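Long-range contact in serine protease (Nocardiopsis alba, PDB 2OUA), which probably cleaves proteins as a secreted, chymotrypsin-like serine endopeptidase, this chain being the trypsin-family protease part of a longer precursor: residues 18-30 / 66-78. Residues are numbered along the deposited sequence; the frame is centred on the assembly and turned at random.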
ATOM      1  N   GLY A  18      -2.384  -2.762   0.993  1.00  5.53           N
ATOM      2  CA  GLY A  18      -0.956  -2.672   0.762  1.00  5.99           C
ATOM      3  C   GLY A  18      -0.363  -4.064   0.890  1.00  7.05           C
ATOM      4  O   GLY A  18      -0.118  -4.736  -0.108  1.00  6.95           O
ATOM      5  N   PHE A  19      -0.145  -4.505   2.124  1.00  5.79           N
ATOM      6  CA  PHE A  19       0.403  -5.834   2.370  1.00  6.98           C
ATOM      7  C   PHE A  19      -0.196  -6.434   3.627  1.00  7.27           C
ATOM      8  O   PHE A  19      -0.373  -5.740   4.632  1.00  7.36           O
ATOM      9  CB  PHE A  19       1.926  -5.785   2.546  1.00  7.53           C
ATOM     10  CG  PHE A  19       2.664  -5.321   1.333  1.00  8.91           C
ATOM     11  CD1 PHE A  19       3.062  -3.996   1.210  1.00  7.80           C
ATOM     12  CD2 PHE A  19       2.945  -6.206   0.297  1.00  8.48           C
ATOM     13  CE1 PHE A  19       3.730  -3.558   0.076  1.00  6.20           C
ATOM     14  CE2 PHE A  19       3.612  -5.776  -0.844  1.00  7.59           C
ATOM     15  CZ  PHE A  19       4.006  -4.450  -0.954  1.00  7.16           C
ATOM     16  N   ALA A  20      -0.514  -7.722   3.568  1.00  7.25           N
ATOM     17  CA  ALA A  20      -1.057  -8.411   4.730  1.00  8.50           C
ATOM     18  C   ALA A  20       0.045  -8.402   5.785  1.00  7.81           C
ATOM     19  O   ALA A  20       1.220  -8.613   5.468  1.00  8.07           O
ATOM     20  CB  ALA A  20      -1.422  -9.848   4.363  1.00  7.96           C
ATOM     21  N   ALA A  21      -0.334  -8.153   7.033  1.00  7.30           N
ATOM     22  CA  ALA A  21       0.622  -8.121   8.136  1.00  9.45           C
ATOM     23  C   ALA A  21      -0.089  -8.378   9.464  1.00 10.13           C
ATOM     24  O   ALA A  21      -1.308  -8.264   9.557  1.00  9.45           O
ATOM     25  CB  ALA A  21       1.330  -6.763   8.180  1.00  7.82           C
ATOM     26  N   THR A  22       0.684  -8.730  10.488  1.00 11.31           N
ATOM     27  CA  THR A  22       0.133  -8.980  11.813  1.00 12.36           C
ATOM     28  C   THR A  22       0.752  -7.965  12.772  1.00 13.24           C
ATOM     29  O   THR A  22       1.898  -7.557  12.582  1.00 13.79           O
ATOM     30  CB  THR A  22       0.467 -10.413  12.301  1.00 14.83           C
ATOM     31  OG1 THR A  22       1.890 -10.588  12.348  1.00 19.55           O
ATOM     32  CG2 THR A  22      -0.116 -11.446  11.353  1.00 13.12           C
ATOM     33  N   ASN A  23       0.006  -7.537  13.786  1.00 13.59           N
ATOM     34  CA  ASN A  23       0.560  -6.577  14.736  1.00 14.63           C
ATOM     35  C   ASN A  23       1.254  -7.301  15.885  1.00 16.47           C
ATOM     36  O   ASN A  23       1.326  -8.532  15.896  1.00 16.40           O
ATOM     37  CB  ASN A  23      -0.524  -5.635  15.279  1.00 13.13           C
ATOM     38  CG  ASN A  23      -1.609  -6.361  16.054  1.00 14.85           C
ATOM     39  OD1 ASN A  23      -1.409  -7.478  16.532  1.00 12.06           O
ATOM     40  ND2 ASN A  23      -2.762  -5.714  16.198  1.00 13.56           N
ATOM     41  N   ALA A  24       1.765  -6.535  16.843  1.00 17.96           N
ATOM     42  CA  ALA A  24       2.480  -7.091  17.988  1.00 20.19           C
ATOM     43  C   ALA A  24       1.685  -8.127  18.783  1.00 21.51           C
ATOM     44  O   ALA A  24       2.271  -9.002  19.420  1.00 23.18           O
ATOM     45  CB  ALA A  24       2.934  -5.963  18.911  1.00 21.00           C
ATOM     46  N   SER A  25       0.360  -8.030  18.752  1.00 21.19           N
ATOM     47  CA  SER A  25      -0.486  -8.978  19.472  1.00 21.57           C
ATOM     48  C   SER A  25      -0.821 -10.203  18.625  1.00 20.82           C
ATOM     49  O   SER A  25      -1.569 -11.081  19.057  1.00 20.42           O
ATOM     50  CB  SER A  25      -1.785  -8.303  19.922  1.00 21.89           C
ATOM     51  OG  SER A  25      -1.542  -7.349  20.943  1.00 21.85           O
ATOM     52  N   GLY A  26      -0.268 -10.255  17.417  1.00 20.19           N
ATOM     53  CA  GLY A  26      -0.525 -11.383  16.538  1.00 18.97           C
ATOM     54  C   GLY A  26      -1.862 -11.285  15.830  1.00 17.84           C
ATOM     55  O   GLY A  26      -2.373 -12.270  15.296  1.00 18.50           O
ATOM     56  N   GLN A  27      -2.437 -10.089  15.818  1.00 16.01           N
ATOM     57  CA  GLN A  27      -3.725  -9.876  15.174  1.00 14.25           C
ATOM     58  C   GLN A  27      -3.512  -9.544  13.697  1.00 12.56           C
ATOM     59  O   GLN A  27      -2.642  -8.743  13.350  1.00 10.76           O
ATOM     60  CB  GLN A  27      -4.470  -8.756  15.900  1.00 15.44           C
ATOM     61  CG  GLN A  27      -4.528  -9.003  17.402  1.00 16.38           C
ATOM     62  CD  GLN A  27      -5.060  -7.825  18.187  1.00 17.48           C
ATOM     63  OE1 GLN A  27      -4.675  -6.680  17.950  1.00 16.96           O
ATOM     64  NE2 GLN A  27      -5.937  -8.102  19.144  1.00 17.67           N
ATOM     65  N   PRO A  28      -4.308 -10.165  12.812  1.00 11.74           N
ATOM     66  CA  PRO A  28      -4.227  -9.965  11.363  1.00 11.16           C
ATOM     67  C   PRO A  28      -4.742  -8.615  10.884  1.00 10.12           C
ATOM     68  O   PRO A  28      -5.668  -8.048  11.459  1.00  9.83           O
ATOM     69  CB  PRO A  28      -5.061 -11.120  10.822  1.00 12.72           C
ATOM     70  CG  PRO A  28      -6.173 -11.180  11.822  1.00 13.43           C
ATOM     71  CD  PRO A  28      -5.434 -11.056  13.149  1.00 12.29           C
ATOM     72  N   GLY A  29      -4.132  -8.112   9.815  1.00  8.83           N
ATOM     73  CA  GLY A  29      -4.535  -6.836   9.255  1.00  7.45           C
ATOM     74  C   GLY A  29      -3.708  -6.564   8.019  1.00  7.93           C
ATOM     75  O   GLY A  29      -3.218  -7.498   7.379  1.00  7.61           O
ATOM     76  N   PHE A  30      -3.545  -5.294   7.665  1.00  6.71           N
ATOM     77  CA  PHE A  30      -2.732  -4.951   6.503  1.00  6.54           C
ATOM     78  C   PHE A  30      -2.303  -3.497   6.538  1.00  7.20           C
ATOM     79  O   PHE A  30      -3.004  -2.649   7.089  1.00  8.03           O
ATOM     80  CB  PHE A  30      -3.494  -5.251   5.200  1.00  5.47           C
ATOM     81  CG  PHE A  30      -4.784  -4.476   5.033  1.00  6.91           C
ATOM     82  CD1 PHE A  30      -4.769  -3.138   4.642  1.00  6.43           C
ATOM     83  CD2 PHE A  30      -6.011  -5.099   5.244  1.00  5.82           C
ATOM     84  CE1 PHE A  30      -5.962  -2.428   4.456  1.00  8.99           C
ATOM     85  CE2 PHE A  30      -7.214  -4.399   5.065  1.00  6.60           C
ATOM     86  CZ  PHE A  30      -7.189  -3.061   4.668  1.00  7.58           C
ATOM     87  N   ARG A  66      -6.461  -3.176  11.311  1.00 11.15           N
ATOM     88  CA  ARG A  66      -6.549  -4.424  12.064  1.00 13.04           C
ATOM     89  C   ARG A  66      -7.887  -5.095  11.768  1.00 11.29           C
ATOM     90  O   ARG A  66      -8.938  -4.459  11.840  1.00 10.32           O
ATOM     91  CB  ARG A  66      -6.425  -4.140  13.564  1.00 16.47           C
ATOM     92  CG  ARG A  66      -6.934  -5.258  14.463  1.00 24.13           C
ATOM     93  CD  ARG A  66      -6.761  -4.893  15.928  1.00 28.74           C
ATOM     94  NE  ARG A  66      -7.447  -5.827  16.816  1.00 36.08           N
ATOM     95  CZ  ARG A  66      -8.760  -5.821  17.040  1.00 38.02           C
ATOM     96  NH1 ARG A  66      -9.533  -4.927  16.440  1.00 41.34           N
ATOM     97  NH2 ARG A  66      -9.294  -6.711  17.864  1.00 40.31           N
ATOM     98  N   GLY A  67      -7.841  -6.375  11.422  1.00 11.28           N
ATOM     99  CA  GLY A  67      -9.070  -7.088  11.128  1.00 11.79           C
ATOM    100  C   GLY A  67      -9.845  -7.381  12.397  1.00 13.21           C
ATOM    101  O   GLY A  67      -9.261  -7.775  13.404  1.00 13.65           O
ATOM    102  N   THR A  68     -11.156  -7.176  12.358  1.00 12.74           N
ATOM    103  CA  THR A  68     -11.999  -7.450  13.513  1.00 14.60           C
ATOM    104  C   THR A  68     -12.839  -8.692  13.226  1.00 16.58           C
ATOM    105  O   THR A  68     -13.324  -9.357  14.144  1.00 16.68           O
ATOM    106  CB  THR A  68     -12.918  -6.255  13.848  1.00 14.21           C
ATOM    107  OG1 THR A  68     -13.668  -5.883  12.690  1.00 13.92           O
ATOM    108  CG2 THR A  68     -12.085  -5.065  14.322  1.00 15.13           C
ATOM    109  N   SER A  69     -13.008  -9.003  11.942  1.00 16.42           N
ATOM    110  CA  SER A  69     -13.759 -10.189  11.556  1.00 17.79           C
ATOM    111  C   SER A  69     -13.459 -10.644  10.130  1.00 16.88           C
ATOM    112  O   SER A  69     -13.369  -9.834   9.204  1.00 15.03           O
ATOM    113  CB  SER A  69     -15.268  -9.958  11.716  1.00 19.64           C
ATOM    114  OG  SER A  69     -15.756  -9.019  10.779  1.00 24.83           O
ATOM    115  N   ASN A  70     -13.291 -11.953   9.981  1.00 15.59           N
ATOM    116  CA  ASN A  70     -13.027 -12.584   8.695  1.00 14.99           C
ATOM    117  C   ASN A  70     -11.842 -12.065   7.886  1.00 14.24           C
ATOM    118  O   ASN A  70     -11.973 -11.759   6.702  1.00 14.19           O
ATOM    119  CB  ASN A  70     -14.288 -12.541   7.836  1.00 15.78           C
ATOM    120  CG  ASN A  70     -15.455 -13.242   8.497  1.00 18.15           C
ATOM    121  OD1 ASN A  70     -15.299 -14.324   9.059  1.00 19.33           O
ATOM    122  ND2 ASN A  70     -16.632 -12.632   8.429  1.00 18.65           N
ATOM    123  N   PHE A  71     -10.684 -11.971   8.528  1.00 13.79           N
ATOM    124  CA  PHE A  71      -9.472 -11.543   7.843  1.00 13.17           C
ATOM    125  C   PHE A  71      -8.565 -12.763   7.721  1.00 14.06           C
ATOM    126  O   PHE A  71      -8.109 -13.300   8.728  1.00 14.32           O
ATOM    127  CB  PHE A  71      -8.749 -10.452   8.640  1.00 13.36           C
ATOM    128  CG  PHE A  71      -9.019  -9.051   8.156  1.00 12.68           C
ATOM    129  CD1 PHE A  71     -10.306  -8.651   7.810  1.00 12.19           C
ATOM    130  CD2 PHE A  71      -7.987  -8.121   8.085  1.00 12.60           C
ATOM    131  CE1 PHE A  71     -10.560  -7.340   7.404  1.00 13.60           C
ATOM    132  CE2 PHE A  71      -8.231  -6.807   7.679  1.00 12.97           C
ATOM    133  CZ  PHE A  71      -9.518  -6.417   7.339  1.00 11.69           C
ATOM    134  N   THR A  72      -8.329 -13.213   6.493  1.00 13.25           N
ATOM    135  CA  THR A  72      -7.444 -14.351   6.258  1.00 13.10           C
ATOM    136  C   THR A  72      -6.234 -13.806   5.510  1.00 11.46           C
ATOM    137  O   THR A  72      -6.357 -13.367   4.374  1.00 11.60           O
ATOM    138  CB  THR A  72      -8.123 -15.431   5.401  1.00 12.99           C
ATOM    139  OG1 THR A  72      -9.241 -15.973   6.114  1.00 14.07           O
ATOM    140  CG2 THR A  72      -7.143 -16.550   5.085  1.00 15.77           C
ATOM    141  N   LEU A  73      -5.070 -13.835   6.151  1.00 11.55           N
ATOM    142  CA  LEU A  73      -3.867 -13.295   5.530  1.00 11.22           C
ATOM    143  C   LEU A  73      -3.249 -14.192   4.469  1.00 11.79           C
ATOM    144  O   LEU A  73      -3.387 -15.417   4.508  1.00 10.83           O
ATOM    145  CB  LEU A  73      -2.813 -12.984   6.597  1.00 11.69           C
ATOM    146  CG  LEU A  73      -3.238 -12.076   7.757  1.00 12.76           C
ATOM    147  CD1 LEU A  73      -2.022 -11.751   8.605  1.00 13.70           C
ATOM    148  CD2 LEU A  73      -3.866 -10.795   7.227  1.00 13.88           C
ATOM    149  N   THR A  74      -2.576 -13.559   3.515  1.00  9.45           N
ATOM    150  CA  THR A  74      -1.885 -14.259   2.439  1.00 10.56           C
ATOM    151  C   THR A  74      -0.587 -13.501   2.217  1.00 10.59           C
ATOM    152  O   THR A  74      -0.415 -12.398   2.743  1.00 10.02           O
ATOM    153  CB  THR A  74      -2.666 -14.233   1.102  1.00 11.46           C
ATOM    154  OG1 THR A  74      -2.536 -12.937   0.495  1.00 10.45           O
ATOM    155  CG2 THR A  74      -4.142 -14.541   1.328  1.00 12.27           C
ATOM    156  N   ASN A  75       0.330 -14.084   1.452  1.00  8.14           N
ATOM    157  CA  ASN A  75       1.582 -13.404   1.149  1.00  9.41           C
ATOM    158  C   ASN A  75       1.526 -13.082  -0.341  1.00  9.45           C
ATOM    159  O   ASN A  75       2.532 -13.133  -1.046  1.00 10.32           O
ATOM    160  CB  ASN A  75       2.786 -14.304   1.466  1.00  9.20           C
ATOM    161  CG  ASN A  75       3.000 -15.387   0.427  1.00 10.18           C
ATOM    162  OD1 ASN A  75       2.055 -16.040  -0.013  1.00 10.60           O
ATOM    163  ND2 ASN A  75       4.258 -15.593   0.040  1.00  8.91           N
ATOM    164  N   LEU A  76       0.330 -12.737  -0.805  1.00  9.48           N
ATOM    165  CA  LEU A  76       0.106 -12.433  -2.211  1.00  9.44           C
ATOM    166  C   LEU A  76      -0.244 -10.981  -2.529  1.00 10.07           C
ATOM    167  O   LEU A  76      -0.736 -10.238  -1.682  1.00 11.30           O
ATOM    168  CB  LEU A  76      -1.016 -13.321  -2.756  1.00  9.71           C
ATOM    169  CG  LEU A  76      -0.893 -14.831  -2.560  1.00 10.90           C
ATOM    170  CD1 LEU A  76      -2.160 -15.514  -3.075  1.00 10.68           C
ATOM    171  CD2 LEU A  76       0.333 -15.348  -3.292  1.00 10.91           C
ATOM    172  N   VAL A  77       0.007 -10.614  -3.783  1.00  7.81           N
ATOM    173  CA  VAL A  77      -0.301  -9.298  -4.328  1.00  7.64           C
ATOM    174  C   VAL A  77      -0.889  -9.574  -5.710  1.00  7.68           C
ATOM    175  O   VAL A  77      -0.259 -10.244  -6.528  1.00  6.87           O
ATOM    176  CB  VAL A  77       0.970  -8.425  -4.489  1.00  6.24           C
ATOM    177  CG1 VAL A  77       0.621  -7.116  -5.223  1.00  5.17           C
ATOM    178  CG2 VAL A  77       1.563  -8.122  -3.122  1.00  5.36           C
ATOM    179  N   SER A  78      -2.095  -9.071  -5.968  1.00  7.06           N
ATOM    180  CA  SER A  78      -2.741  -9.291  -7.260  1.00  7.18           C
ATOM    181  C   SER A  78      -2.061  -8.551  -8.402  1.00  7.93           C
ATOM    182  O   SER A  78      -1.670  -7.393  -8.252  1.00  7.85           O
ATOM    183  CB  SER A  78      -4.206  -8.863  -7.202  1.00 10.34           C
ATOM    184  OG  SER A  78      -4.829  -9.036  -8.465  1.00  8.38           O
TER
HETATM  185  O   HOH W   1       0.257  -9.130   1.045  1.00 10.27           O
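Gly29 and Arg66 form an antiparallel non-hydrogen-bonded pair, their CA atoms 4.2 Å apart, and next to it Gly67 N bonds Pro28 O at 2.7 Å; strand 19-22 instead crosses 72-74 at -118°. Leu73 lies across both hairpin strands: its CD1 presses on Thr22 CG2 at 3.4 Å, tighter than usual for carbons, while CD2 reaches Gly29 O and CG lies against Pro28 CB. Gly67 CA, of the same segment, sits over the centre of the Phe71 ring, 3.3 Å above its plane, and Gly29 CA meets the edge of that ring. The Phe71 and Phe30 rings touch rim to rim, Phe71 CE2 to Phe30 CE2 3.7 Å, with planes 11° apart. At the hairpin turn, Gln27 OE1 takes a straight in-plane bond from Asn23 ND2 (2.8 Å) and a weak one from Arg66 NE, brought there by a chain extended from CG to NE with CG anti to the backbone N (chi1 161°); Glu53 also bonds Asn23 ND2. A water bridges Ala20 N to Leu76 O. Strand 62-69 thus extends the hairpin's sheet in the first trypsin-like barrel, and Phe71 and Leu73 beyond it pack on the hairpin mainly through apolar contact; side-chain hydrogen bonds cluster at the turn, with the water bridge at the other end.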